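Local coordinates for penicillin binding protein 2X (Streptococcus thermophilus, PDB 5U47) that probably cross-links peptides of neighbouring glycan strands in septal peptidoglycan, as a transpeptidase of the kind that beta-lactams inactivate by acylating an active-site serine, at residues 384-389 with 606-611; 349-354 with 481-485; 53-57 with 68-72; 45-51 with 137-143; 244-249 with 260-265. The protein carries 1 engineered substitution. One frame throughout, in Å; residues are numbered along the deposited sequence.

Contact 1: 384-389 with 606-611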
# COMPACT_ATOMS: atom_id res chain seq x y z
N THR A 384 -4.69 6.53 -7.33
CA THR A 384 -5.46 5.29 -7.27
C THR A 384 -6.55 5.35 -6.18
O THR A 384 -7.61 4.74 -6.32
CB THR A 384 -4.55 4.06 -7.01
OG1 THR A 384 -4.02 4.08 -5.67
CG2 THR A 384 -3.41 4.01 -8.03
N ARG A 385 -6.28 6.11 -5.12
CA ARG A 385 -7.18 6.19 -3.95
C ARG A 385 -7.42 4.78 -3.42
O ARG A 385 -8.52 4.44 -3.01
CB ARG A 385 -8.49 6.88 -4.31
CG ARG A 385 -8.27 8.16 -5.08
CD ARG A 385 -9.54 8.96 -5.16
NE ARG A 385 -9.36 10.18 -5.95
CZ ARG A 385 -9.77 10.38 -7.20
NH1 ARG A 385 -10.46 9.45 -7.88
NH2 ARG A 385 -9.53 11.55 -7.78
N PHE A 386 -6.34 3.98 -3.39
CA PHE A 386 -6.44 2.59 -3.01
C PHE A 386 -6.57 2.31 -1.52
O PHE A 386 -6.80 1.16 -1.15
CB PHE A 386 -5.36 1.72 -3.69
CG PHE A 386 -3.99 1.77 -3.09
CD1 PHE A 386 -3.42 2.95 -2.65
CD2 PHE A 386 -3.20 0.60 -3.09
CE1 PHE A 386 -2.13 2.96 -2.17
CE2 PHE A 386 -1.92 0.61 -2.60
CZ PHE A 386 -1.38 1.80 -2.13
N GLY A 387 -6.45 3.33 -0.69
CA GLY A 387 -6.66 3.20 0.74
C GLY A 387 -5.66 3.88 1.62
O GLY A 387 -5.93 4.06 2.80
N MET A 388 -4.51 4.25 1.09
CA MET A 388 -3.50 4.89 1.90
C MET A 388 -3.68 6.39 1.94
O MET A 388 -4.17 6.98 0.96
CB MET A 388 -2.10 4.61 1.36
CG MET A 388 -1.66 3.17 1.44
SD MET A 388 -1.39 2.58 3.13
CE MET A 388 -0.67 0.98 2.79
N VAL A 389 -3.32 7.02 3.05
CA VAL A 389 -3.36 8.48 3.13
C VAL A 389 -2.00 9.00 2.69
O VAL A 389 -0.98 8.33 2.87
CB VAL A 389 -3.75 9.01 4.53
CG1 VAL A 389 -5.12 8.48 4.92
CG2 VAL A 389 -2.70 8.64 5.56
N ALA A 606 -13.43 8.56 -1.36
CA ALA A 606 -13.22 7.32 -2.12
C ALA A 606 -12.20 6.42 -1.41
O ALA A 606 -12.39 5.20 -1.30
CB ALA A 606 -12.78 7.62 -3.54
N ASN A 607 -11.14 7.05 -0.91
CA ASN A 607 -10.07 6.37 -0.18
C ASN A 607 -10.62 5.66 1.07
O ASN A 607 -10.28 4.51 1.34
CB ASN A 607 -8.99 7.40 0.20
CG ASN A 607 -7.68 6.76 0.56
OD1 ASN A 607 -7.12 5.97 -0.21
ND2 ASN A 607 -7.14 7.14 1.70
N THR A 608 -11.47 6.37 1.82
CA THR A 608 -12.14 5.84 3.02
C THR A 608 -13.07 4.68 2.67
O THR A 608 -13.06 3.67 3.33
CB THR A 608 -12.93 6.97 3.72
OG1 THR A 608 -11.98 7.93 4.19
CG2 THR A 608 -13.74 6.46 4.90
N LEU A 609 -13.83 4.82 1.60
CA LEU A 609 -14.73 3.76 1.16
C LEU A 609 -13.98 2.46 0.83
O LEU A 609 -14.46 1.37 1.17
CB LEU A 609 -15.53 4.22 -0.06
CG LEU A 609 -16.61 5.26 0.24
CD1 LEU A 609 -17.16 5.85 -1.05
CD2 LEU A 609 -17.72 4.65 1.09
N ARG A 610 -12.83 2.57 0.16
CA ARG A 610 -12.01 1.38 -0.14
C ARG A 610 -11.42 0.72 1.11
O ARG A 610 -11.25 -0.50 1.15
CB ARG A 610 -10.89 1.67 -1.14
CG ARG A 610 -11.42 1.95 -2.52
CD ARG A 610 -10.35 1.76 -3.58
NE ARG A 610 -10.97 1.90 -4.88
CZ ARG A 610 -11.12 3.03 -5.56
NH1 ARG A 610 -10.67 4.19 -5.09
NH2 ARG A 610 -11.74 2.99 -6.74
N GLN A 611 -11.12 1.51 2.14
CA GLN A 611 -10.68 0.94 3.42
C GLN A 611 -11.75 0.03 4.01
O GLN A 611 -11.44 -0.92 4.75
CB GLN A 611 -10.34 2.04 4.41
CG GLN A 611 -9.14 2.87 3.96
CD GLN A 611 -8.93 4.11 4.78
OE1 GLN A 611 -9.74 4.45 5.65
NE2 GLN A 611 -7.83 4.81 4.52
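Arg-610 reaches across the backbone of Arg-385 and can be followed outward from its root. Its CB lies 4.1 Å from Arg-385 O, CG 3.9 Å and CD 3.3 Å from that same oxygen, CD with CA of Phe-386 on its flank. The chain is extended from CG to NE and passes the carbonyl; the turn at the guanidinium (chi4 89°) then brings NH1 back to it. There NH1 donates to Arg-385 O at 3.0 Å, approaching from above the carbonyl plane (57° out of it). NE has a long, weak ion pair with Glu-434, and NH2 forms a salt bridge with Glu-455. The helix 602-611 that carries Arg-610 belongs to a PASTA domain, and it docks here on a loop of the transpeptidase domain between helix 368-377 and strand 395-396. One turn back, the amide of Asn-607 faces the same loop: OD1 takes a weak bond from Gly-387 N at 2.8 Å, and ND2 gives a weak one to Met-388 O at 3.1 Å. Gln-611 adds a straighter bond, NE2 to Gly-387 O at 2.7 Å with 170° at the hydrogen, and the oxygen lies in its amide plane.

Contact 2: 349-354 with 481-485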
# COMPACT_ATOMS: atom_id res chain seq x y z
N GLN A 349 11.57 -5.47 -32.98
CA GLN A 349 12.97 -5.47 -32.57
C GLN A 349 13.31 -4.21 -31.79
O GLN A 349 13.98 -4.28 -30.78
CB GLN A 349 13.91 -5.62 -33.79
CG GLN A 349 13.88 -7.00 -34.43
CD GLN A 349 14.65 -7.07 -35.74
OE1 GLN A 349 14.81 -6.06 -36.43
NE2 GLN A 349 15.13 -8.26 -36.09
N GLY A 350 12.85 -3.05 -32.27
CA GLY A 350 13.06 -1.79 -31.56
C GLY A 350 12.43 -1.82 -30.18
O GLY A 350 12.94 -1.20 -29.23
N PHE A 351 11.31 -2.53 -30.05
CA PHE A 351 10.67 -2.67 -28.73
C PHE A 351 11.57 -3.53 -27.85
O PHE A 351 11.84 -3.17 -26.71
CB PHE A 351 9.28 -3.30 -28.83
CG PHE A 351 8.61 -3.52 -27.49
CD1 PHE A 351 8.04 -2.46 -26.79
CD2 PHE A 351 8.54 -4.79 -26.93
CE1 PHE A 351 7.43 -2.66 -25.55
CE2 PHE A 351 7.92 -4.99 -25.70
CZ PHE A 351 7.37 -3.93 -25.01
N SER A 352 12.09 -4.62 -28.42
CA SER A 352 12.98 -5.50 -27.67
C SER A 352 14.24 -4.77 -27.24
O SER A 352 14.73 -4.95 -26.12
CB SER A 352 13.33 -6.75 -28.50
OG SER A 352 12.18 -7.57 -28.68
N TYR A 353 14.71 -3.91 -28.14
CA TYR A 353 15.92 -3.12 -27.98
C TYR A 353 15.73 -1.87 -27.13
O TYR A 353 16.70 -1.19 -26.79
CB TYR A 353 16.38 -2.72 -29.40
CG TYR A 353 17.74 -2.11 -29.54
CD1 TYR A 353 18.88 -2.91 -29.50
CD2 TYR A 353 17.91 -0.74 -29.80
CE1 TYR A 353 20.14 -2.37 -29.66
CE2 TYR A 353 19.18 -0.19 -29.98
CZ TYR A 353 20.29 -1.02 -29.90
OH TYR A 353 21.56 -0.52 -30.07
N SER A 354 14.48 -1.58 -26.78
CA SER A 354 14.12 -0.39 -26.03
C SER A 354 14.56 0.88 -26.79
O SER A 354 15.18 1.78 -26.23
CB SER A 354 14.67 -0.42 -24.62
OG SER A 354 13.91 0.44 -23.77
N GLU A 481 20.00 -10.92 -30.21
CA GLU A 481 20.59 -9.79 -30.89
C GLU A 481 20.06 -8.47 -30.34
O GLU A 481 20.84 -7.55 -30.06
CB GLU A 481 20.29 -9.90 -32.39
CG GLU A 481 20.99 -8.87 -33.27
CD GLU A 481 22.51 -8.98 -33.24
OE1 GLU A 481 23.05 -10.10 -33.06
OE2 GLU A 481 23.16 -7.93 -33.41
N PHE A 482 18.74 -8.39 -30.16
CA PHE A 482 18.08 -7.14 -29.78
C PHE A 482 17.57 -7.02 -28.36
O PHE A 482 17.44 -5.90 -27.89
CB PHE A 482 16.92 -6.86 -30.75
CG PHE A 482 17.37 -6.68 -32.17
CD1 PHE A 482 17.92 -5.47 -32.59
CD2 PHE A 482 17.27 -7.72 -33.09
CE1 PHE A 482 18.36 -5.30 -33.89
CE2 PHE A 482 17.71 -7.55 -34.40
CZ PHE A 482 18.25 -6.34 -34.80
N GLY A 483 17.29 -8.13 -27.69
CA GLY A 483 16.71 -8.08 -26.35
C GLY A 483 17.60 -7.47 -25.29
O GLY A 483 18.71 -7.96 -25.05
N THR A 484 17.12 -6.41 -24.64
CA THR A 484 17.88 -5.73 -23.60
C THR A 484 17.99 -6.56 -22.33
O THR A 484 18.82 -6.27 -21.48
CB THR A 484 17.24 -4.39 -23.22
OG1 THR A 484 15.86 -4.60 -22.87
CG2 THR A 484 17.33 -3.42 -24.39
N LEU A 485 17.15 -7.58 -22.20
CA LEU A 485 17.18 -8.45 -21.03
C LEU A 485 17.62 -9.88 -21.34
O LEU A 485 17.28 -10.82 -20.61
CB LEU A 485 15.83 -8.40 -20.28
CG LEU A 485 15.52 -7.06 -19.61
CD1 LEU A 485 14.16 -7.10 -18.94
CD2 LEU A 485 16.60 -6.67 -18.60
O HOH W 1 13.41 -3.71 -24.08
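The last turn of helix 347-352 meets the loop 481-485 through one backbone bond, Thr-484 N to Ser-352 O at 3.2 Å, the N-H arriving from above the carbonyl plane. The helix ends in a Schellman motif, Ser-354 having a positive phi. Ser-354 is consistent with the first residue of the SxN motif of penicillin-binding proteins, for its OG is hydrogen-bonded to Lys-298 and Lys-505, residues that fit the SxxK and KSG motifs. Phe-482 is the residue most covered by the other segment. Gln-349 lies over one face of its ring: CB sits 4.0 Å from the centroid and only 13° off the normal, a CH-pi contact. Farther out the Gln-349 amide is inclined 33° to the ring, with NE2 3.2 Å from CE2 of Phe-482, while OE1 turns to the backbone N of Ser-346. CG of Glu-481 covers the opposite face toward the rim. Tyr-353 comes instead to the edge of this ring, its CD1 4.1 Å from CD1 of Phe-482, and its CA makes a C-H...O contact with Phe-482 O. Further along the loop, CG2 of Thr-484 packs 3.3 Å from Tyr-353 O, whose hydrogen bond comes from Trp-333. The first torsion of Thr-484 (chi1 54°) sets OG1 between backbone N and carbonyl carbon, from where it bonds Ser-506 and a water. That water donates to Ser-352 O at 2.7 Å and lies 2.9 Å from Thr-484 OG1.

Contact 3: 53-57 with 68-72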
# COMPACT_ATOMS: atom_id res chain seq x y z
N TYR A 53 3.44 0.23 41.44
CA TYR A 53 3.40 1.40 42.32
C TYR A 53 3.04 0.98 43.73
O TYR A 53 2.44 -0.07 43.94
CB TYR A 53 2.35 2.41 41.84
CG TYR A 53 2.64 2.97 40.48
CD1 TYR A 53 2.24 2.30 39.33
CD2 TYR A 53 3.31 4.18 40.34
CE1 TYR A 53 2.51 2.80 38.07
CE2 TYR A 53 3.58 4.70 39.09
CZ TYR A 53 3.18 4.01 37.95
OH TYR A 53 3.45 4.52 36.69
N ALA A 54 3.43 1.82 44.68
CA ALA A 54 3.13 1.58 46.10
C ALA A 54 2.58 2.86 46.71
O ALA A 54 3.24 3.90 46.66
CB ALA A 54 4.38 1.11 46.84
N ILE A 55 1.35 2.81 47.22
CA ILE A 55 0.76 3.97 47.87
C ILE A 55 1.17 3.92 49.35
O ILE A 55 0.82 2.97 50.06
CB ILE A 55 -0.77 4.00 47.74
CG1 ILE A 55 -1.15 4.24 46.27
CG2 ILE A 55 -1.35 5.11 48.63
CD1 ILE A 55 -2.64 4.23 46.03
N VAL A 56 1.91 4.94 49.78
CA VAL A 56 2.43 5.03 51.16
C VAL A 56 1.75 6.09 52.03
O VAL A 56 2.00 6.14 53.24
CB VAL A 56 3.96 5.30 51.18
CG1 VAL A 56 4.71 4.13 50.55
CG2 VAL A 56 4.31 6.62 50.47
N SER A 57 0.91 6.94 51.43
CA SER A 57 0.24 8.01 52.19
C SER A 57 -0.63 7.46 53.31
O SER A 57 -1.46 6.58 53.08
CB SER A 57 -0.65 8.86 51.28
OG SER A 57 -1.30 9.87 52.03
N LEU A 68 -5.40 1.30 53.79
CA LEU A 68 -5.29 0.71 52.44
C LEU A 68 -3.91 0.93 51.83
O LEU A 68 -3.65 0.51 50.69
CB LEU A 68 -6.38 1.28 51.53
CG LEU A 68 -7.83 1.09 52.04
CD1 LEU A 68 -8.84 1.81 51.14
CD2 LEU A 68 -8.17 -0.39 52.14
N TYR A 69 -3.02 1.59 52.59
CA TYR A 69 -1.66 1.88 52.14
C TYR A 69 -0.71 0.80 52.64
O TYR A 69 -1.08 -0.04 53.47
CB TYR A 69 -1.20 3.28 52.61
CG TYR A 69 -1.32 3.57 54.11
CD1 TYR A 69 -2.52 4.03 54.65
CD2 TYR A 69 -0.23 3.40 54.98
CE1 TYR A 69 -2.65 4.30 56.00
CE2 TYR A 69 -0.35 3.67 56.35
CZ TYR A 69 -1.57 4.12 56.85
OH TYR A 69 -1.73 4.39 58.18
N VAL A 70 0.50 0.79 52.08
CA VAL A 70 1.52 -0.16 52.51
C VAL A 70 2.08 0.40 53.83
O VAL A 70 2.56 1.54 53.88
CB VAL A 70 2.62 -0.38 51.45
CG1 VAL A 70 3.38 0.91 51.13
CG2 VAL A 70 3.59 -1.47 51.90
N GLN A 71 2.00 -0.39 54.89
CA GLN A 71 2.46 0.09 56.19
C GLN A 71 3.95 -0.16 56.38
O GLN A 71 4.50 -1.10 55.77
CB GLN A 71 1.65 -0.59 57.30
CG GLN A 71 0.15 -0.44 57.13
CD GLN A 71 -0.63 -0.95 58.32
OE1 GLN A 71 -0.30 -0.66 59.47
NE2 GLN A 71 -1.69 -1.71 58.05
N GLU A 72 4.59 0.67 57.20
CA GLU A 72 6.03 0.54 57.48
C GLU A 72 6.40 -0.82 58.06
O GLU A 72 7.47 -1.35 57.75
CB GLU A 72 6.54 1.67 58.39
CG GLU A 72 6.48 3.04 57.72
CD GLU A 72 7.23 4.11 58.49
OE1 GLU A 72 8.36 3.84 58.98
OE2 GLU A 72 6.70 5.24 58.59
O HOH W 2 3.16 4.06 54.53
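Val-56 and Val-70 lie side by side and point the same way, their CG1 methyls 3.5 Å apart. They sit where strand 42-55 gives out in the dimerisation domain and the chain, after a ten-residue excursion, returns beside it just before helix 72-86. Ala-54 extends this apolar patch, CB standing 4.4 Å from Val-70 CG1, and Leu-97 of helix 90-97 packs on all three residues. Tyr-69 is set quite differently against its partners: its ring turns one face to the backbone of Ser-57, whose carbonyl carbon is 4.0 Å above the plane and offset toward the rim. The oxygen of that carbonyl reaches in to 3.2 Å from CD1 of Tyr-69. With chi1 at 53°, CG of Tyr-69 lies between its own backbone N and carbonyl carbon, which carries the ring over the carbonyl of Ser-57. The one direct hydrogen bond is between backbones: Val-70 N donates to Ile-55 O at 3.0 Å, with 168° at the hydrogen. It is a lone bond between the strand end and an irregular segment. A single water completes the join, donating to Val-56 O and to Val-70 O, each at 2.7 Å.

Contact 4: 45-51 with 137-143. With ACT (acetate ion), chain C.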
# COMPACT_ATOMS: atom_id res chain seq x y z
N GLU A 45 0.73 -6.11 16.54
CA GLU A 45 -0.25 -6.37 17.58
C GLU A 45 0.13 -5.65 18.85
O GLU A 45 1.31 -5.33 19.08
CB GLU A 45 -0.40 -7.87 17.85
CG GLU A 45 0.84 -8.55 18.43
CD GLU A 45 0.59 -10.01 18.86
OE1 GLU A 45 -0.57 -10.49 18.82
OE2 GLU A 45 1.56 -10.69 19.25
N ASP A 46 -0.88 -5.42 19.68
CA ASP A 46 -0.69 -4.79 20.98
C ASP A 46 -0.02 -5.74 21.95
O ASP A 46 -0.24 -6.94 21.89
CB ASP A 46 -2.03 -4.34 21.60
CG ASP A 46 -2.55 -3.05 21.01
OD1 ASP A 46 -1.98 -2.60 19.99
OD2 ASP A 46 -3.54 -2.48 21.58
N SER A 47 0.79 -5.17 22.83
CA SER A 47 1.47 -5.89 23.89
C SER A 47 1.36 -5.05 25.17
O SER A 47 1.73 -3.87 25.19
CB SER A 47 2.93 -6.11 23.52
OG SER A 47 3.68 -6.60 24.59
N THR A 48 0.82 -5.67 26.22
CA THR A 48 0.62 -5.00 27.50
C THR A 48 1.66 -5.45 28.51
O THR A 48 1.92 -6.64 28.67
CB THR A 48 -0.75 -5.37 28.10
OG1 THR A 48 -1.76 -5.14 27.14
CG2 THR A 48 -1.06 -4.53 29.34
N SER A 49 2.27 -4.48 29.17
CA SER A 49 3.21 -4.74 30.24
C SER A 49 2.75 -3.85 31.41
O SER A 49 1.81 -3.06 31.27
CB SER A 49 4.65 -4.48 29.81
OG SER A 49 4.84 -3.13 29.52
N TYR A 50 3.37 -3.99 32.57
CA TYR A 50 2.89 -3.29 33.76
C TYR A 50 3.96 -2.57 34.55
O TYR A 50 5.12 -2.99 34.56
CB TYR A 50 2.18 -4.28 34.66
CG TYR A 50 0.98 -4.92 34.02
CD1 TYR A 50 1.12 -6.05 33.22
CD2 TYR A 50 -0.29 -4.41 34.21
CE1 TYR A 50 0.02 -6.65 32.62
CE2 TYR A 50 -1.40 -5.01 33.63
CZ TYR A 50 -1.23 -6.13 32.84
OH TYR A 50 -2.32 -6.74 32.25
N SER A 51 3.54 -1.48 35.19
CA SER A 51 4.40 -0.67 36.04
C SER A 51 3.84 -0.78 37.44
O SER A 51 2.63 -0.56 37.66
CB SER A 51 4.41 0.79 35.60
OG SER A 51 4.98 0.95 34.32
N GLU A 137 -0.18 -0.48 36.81
CA GLU A 137 -0.79 0.29 35.71
C GLU A 137 -0.31 -0.33 34.40
O GLU A 137 0.90 -0.58 34.21
CB GLU A 137 -0.43 1.79 35.77
CG GLU A 137 -1.13 2.71 34.74
CD GLU A 137 -2.64 2.94 34.95
OE1 GLU A 137 -3.20 2.46 35.96
OE2 GLU A 137 -3.29 3.61 34.09
N ALA A 138 -1.27 -0.60 33.52
CA ALA A 138 -1.00 -1.18 32.22
C ALA A 138 -0.42 -0.13 31.28
O ALA A 138 -0.85 1.02 31.26
CB ALA A 138 -2.27 -1.75 31.62
N THR A 139 0.59 -0.54 30.52
CA THR A 139 1.20 0.30 29.50
C THR A 139 1.25 -0.56 28.24
O THR A 139 1.81 -1.66 28.24
CB THR A 139 2.60 0.79 29.88
OG1 THR A 139 3.46 -0.33 30.11
CG2 THR A 139 2.55 1.66 31.12
N THR A 140 0.67 -0.05 27.17
CA THR A 140 0.58 -0.79 25.93
C THR A 140 1.58 -0.29 24.91
O THR A 140 1.73 0.92 24.73
CB THR A 140 -0.84 -0.64 25.35
OG1 THR A 140 -1.76 -1.15 26.31
CG2 THR A 140 -0.99 -1.41 24.08
N SER A 141 2.28 -1.23 24.27
CA SER A 141 3.17 -0.91 23.16
C SER A 141 2.76 -1.74 21.95
O SER A 141 2.03 -2.73 22.06
CB SER A 141 4.64 -1.18 23.54
OG SER A 141 4.81 -2.54 23.85
N ARG A 142 3.21 -1.33 20.78
CA ARG A 142 2.89 -2.02 19.54
C ARG A 142 4.08 -2.90 19.19
O ARG A 142 5.20 -2.42 19.15
CB ARG A 142 2.64 -0.99 18.45
CG ARG A 142 1.99 -1.51 17.18
CD ARG A 142 0.53 -1.91 17.42
NE ARG A 142 -0.21 -1.99 16.17
CZ ARG A 142 -1.39 -2.58 16.01
NH1 ARG A 142 -2.03 -3.20 17.04
NH2 ARG A 142 -1.96 -2.56 14.83
N MET A 143 3.82 -4.19 18.96
CA MET A 143 4.86 -5.17 18.63
C MET A 143 4.81 -5.52 17.13
O MET A 143 3.72 -5.74 16.60
CB MET A 143 4.65 -6.43 19.49
CG MET A 143 5.59 -7.59 19.17
SD MET A 143 5.20 -9.10 20.06
CE MET A 143 6.37 -10.20 19.26
C ACT C . -2.96 -6.84 24.63
O ACT C . -4.00 -6.95 23.93
OXT ACT C . -2.36 -5.75 24.76
CH3 ACT C . -2.43 -8.06 25.34
O HOH W 3 3.98 -2.57 26.92
O HOH W 4 5.31 -0.72 31.92
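Antiparallel pairing of strands 42-55 and 134-143 brings Glu-45 to Ser-51 against Met-143 to Glu-137, residue for residue, within the dimerisation domain. Four hydrogen-bonded pairs, from Glu-45 with Met-143 to Ser-51 with Glu-137, each close with two backbone bonds. Segments 45-51 and 137-143 run at 142° to each other, short of antiparallel, which shows the twist of the pair. On the face of Asp-46, Thr-48 and Tyr-50, a salt bridge joins Arg-142 NH1 to Asp-46 OD1 at 3.0 Å. Arg-142 has CG anti to its backbone N (chi1 -167°) and bends at chi2, which brings NH1 back to Asp-46. The carboxylate and guanidinium planes stand 73° apart, and NH1 meets OD1 from above the carboxylate plane. Asp-46 OD2 also accepts from Arg-32 N, while Arg-142 reaches Glu-177 and Gly-33 O. On this face too, Thr-48 OG1 donates at 2.5 Å to OXT of an acetate, probably from the crystallisation liquor. Farther along, CE2 of Tyr-50 rests 3.9 Å from Ala-138 CB, and the ring takes a cation-pi contact from Lys-119. The opposite face, that of Ser-47, Ser-49 and Thr-139, carries hydroxyls and ordered water. One water donates to Ser-47 O and, at 2.7 Å, to Thr-139 O, and accepts from Ser-49 OG and Ser-141 OG. A second lies 2.6 Å from Thr-139 OG1 and 2.9 Å from Ser-51 OG.

Contact 5: 244-249 with 260-265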
# COMPACT_ATOMS: atom_id res chain seq x y z
N ILE A 244 20.82 4.49 -4.22
CA ILE A 244 20.36 5.36 -3.15
C ILE A 244 18.99 4.93 -2.64
O ILE A 244 18.66 5.19 -1.50
CB ILE A 244 20.40 6.85 -3.54
CG1 ILE A 244 19.38 7.20 -4.62
CG2 ILE A 244 21.82 7.21 -4.01
CD1 ILE A 244 19.28 8.69 -4.89
N ASN A 245 18.20 4.29 -3.49
CA ASN A 245 16.91 3.74 -3.07
C ASN A 245 16.47 2.65 -4.03
O ASN A 245 17.06 2.48 -5.10
CB ASN A 245 15.82 4.82 -2.87
CG ASN A 245 15.37 5.46 -4.16
OD1 ASN A 245 14.90 4.78 -5.07
ND2 ASN A 245 15.46 6.79 -4.23
N ALA A 246 15.48 1.86 -3.63
CA ALA A 246 14.98 0.81 -4.49
C ALA A 246 13.62 0.38 -3.99
O ALA A 246 13.25 0.66 -2.83
CB ALA A 246 15.94 -0.38 -4.51
N SER A 247 12.87 -0.31 -4.85
CA SER A 247 11.57 -0.82 -4.49
C SER A 247 11.31 -2.10 -5.26
O SER A 247 11.88 -2.33 -6.32
CB SER A 247 10.48 0.19 -4.81
OG SER A 247 10.37 0.35 -6.21
N ALA A 248 10.44 -2.93 -4.71
CA ALA A 248 10.00 -4.18 -5.34
C ALA A 248 8.63 -4.53 -4.83
O ALA A 248 8.40 -4.51 -3.60
CB ALA A 248 10.96 -5.29 -5.03
N THR A 249 7.73 -4.88 -5.76
CA THR A 249 6.39 -5.28 -5.42
C THR A 249 5.92 -6.43 -6.29
O THR A 249 6.17 -6.45 -7.50
CB THR A 249 5.41 -4.08 -5.56
OG1 THR A 249 5.78 -3.05 -4.65
CG2 THR A 249 3.99 -4.48 -5.25
N ALA A 260 3.48 -8.89 -1.93
CA ALA A 260 4.67 -8.51 -1.22
C ALA A 260 5.13 -7.15 -1.69
O ALA A 260 4.99 -6.81 -2.87
CB ALA A 260 5.77 -9.55 -1.44
N THR A 261 5.65 -6.34 -0.78
CA THR A 261 6.11 -5.02 -1.17
C THR A 261 7.19 -4.54 -0.23
O THR A 261 7.07 -4.69 0.98
CB THR A 261 4.94 -4.01 -1.27
OG1 THR A 261 5.40 -2.78 -1.84
CG2 THR A 261 4.28 -3.75 0.07
N THR A 262 8.25 -3.98 -0.78
CA THR A 262 9.31 -3.48 0.05
C THR A 262 10.07 -2.34 -0.62
O THR A 262 9.97 -2.12 -1.84
CB THR A 262 10.29 -4.62 0.46
OG1 THR A 262 11.00 -4.25 1.66
CG2 THR A 262 11.26 -4.95 -0.66
N GLN A 263 10.82 -1.61 0.20
CA GLN A 263 11.66 -0.55 -0.31
C GLN A 263 12.92 -0.50 0.49
O GLN A 263 12.98 -1.03 1.58
CB GLN A 263 10.96 0.80 -0.26
CG GLN A 263 10.84 1.45 1.10
CD GLN A 263 10.07 2.76 1.02
OE1 GLN A 263 8.92 2.78 0.56
NE2 GLN A 263 10.69 3.84 1.43
N ARG A 264 13.94 0.14 -0.10
CA ARG A 264 15.22 0.30 0.50
C ARG A 264 15.62 1.76 0.31
O ARG A 264 15.29 2.34 -0.71
CB ARG A 264 16.25 -0.64 -0.14
CG ARG A 264 16.02 -2.13 0.15
CD ARG A 264 16.29 -2.43 1.62
NE ARG A 264 16.13 -3.84 1.98
CZ ARG A 264 14.96 -4.45 2.22
NH1 ARG A 264 13.81 -3.80 2.09
NH2 ARG A 264 14.93 -5.74 2.56
N PRO A 265 16.30 2.37 1.28
CA PRO A 265 16.66 1.75 2.56
C PRO A 265 15.44 1.54 3.44
O PRO A 265 14.41 2.19 3.22
CB PRO A 265 17.61 2.79 3.21
CG PRO A 265 17.20 4.07 2.58
CD PRO A 265 16.88 3.72 1.16
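Thr-249 OG1 lies 2.8 Å from Thr-261 OG1 and is hydrogen-bonded to Gln-416 OE1. The two threonine side chains stand side by side, point the same way and form a non-hydrogen-bonded pair, CA atoms 4.3 Å apart. The strands form an antiparallel beta hairpin, 245-252 with 258-264, in which the axes of 245-249 and 260-264 run at 172° to each other. Its hydrogen-bonded pairs here are Ala-246 with Arg-264 and Ala-248 with Thr-262; in the latter, Thr-262 N donates to Ala-248 O at 2.9 Å. Arg-264 folds back along its own strand: chi1 and chi2 both lie near -70°, returning NH1 to Thr-262 OG1 at 2.9 Å and to Gln-263 O at 2.9 Å. Both acceptors lie in the guanidinium plane, while NE and NH2 make salt bridges with Asp-235 and Glu-231. Glu-231 also bonds Thr-262 OG1, so the acid ties the two side chains together. The peptide before Pro-265 is cis, and CD of the proline packs 3.5 Å from Ile-244 O where the pairing ends. Strand 258-264 is the outermost on this side of the five-stranded antiparallel sheet of the transpeptidase domain, and 245-252 continues the pairing to 541-548. Helix 224-241 covers the face of Ala-246 and Arg-264, whereas helix 416-427 lies against the face of Ser-247 and Thr-249.

How the contacts relate
Along the chain, contacts 4 and 3 come first, followed by contact 5 and then by contacts 2 and 1, whose segments alternate. Contacts 3 and 4 share strand 42-55 in the dimerisation domain; their centres are 25 Å apart, yet they touch where Tyr-53 CE1 packs 3.9 Å from Glu-137 CB. Contacts 2 and 5 both lie in the transpeptidase domain, centres 26 Å apart, one beside the probable catalytic motifs and the other in the main sheet. Contact 1 joins that domain to a PASTA domain, its nearest atoms about 7 Å from contact 5. Contacts 2 and 3 stand farthest apart, about 80 Å between centres, which reflects an elongated molecule with its probable active site remote from the dimerisation-domain tip.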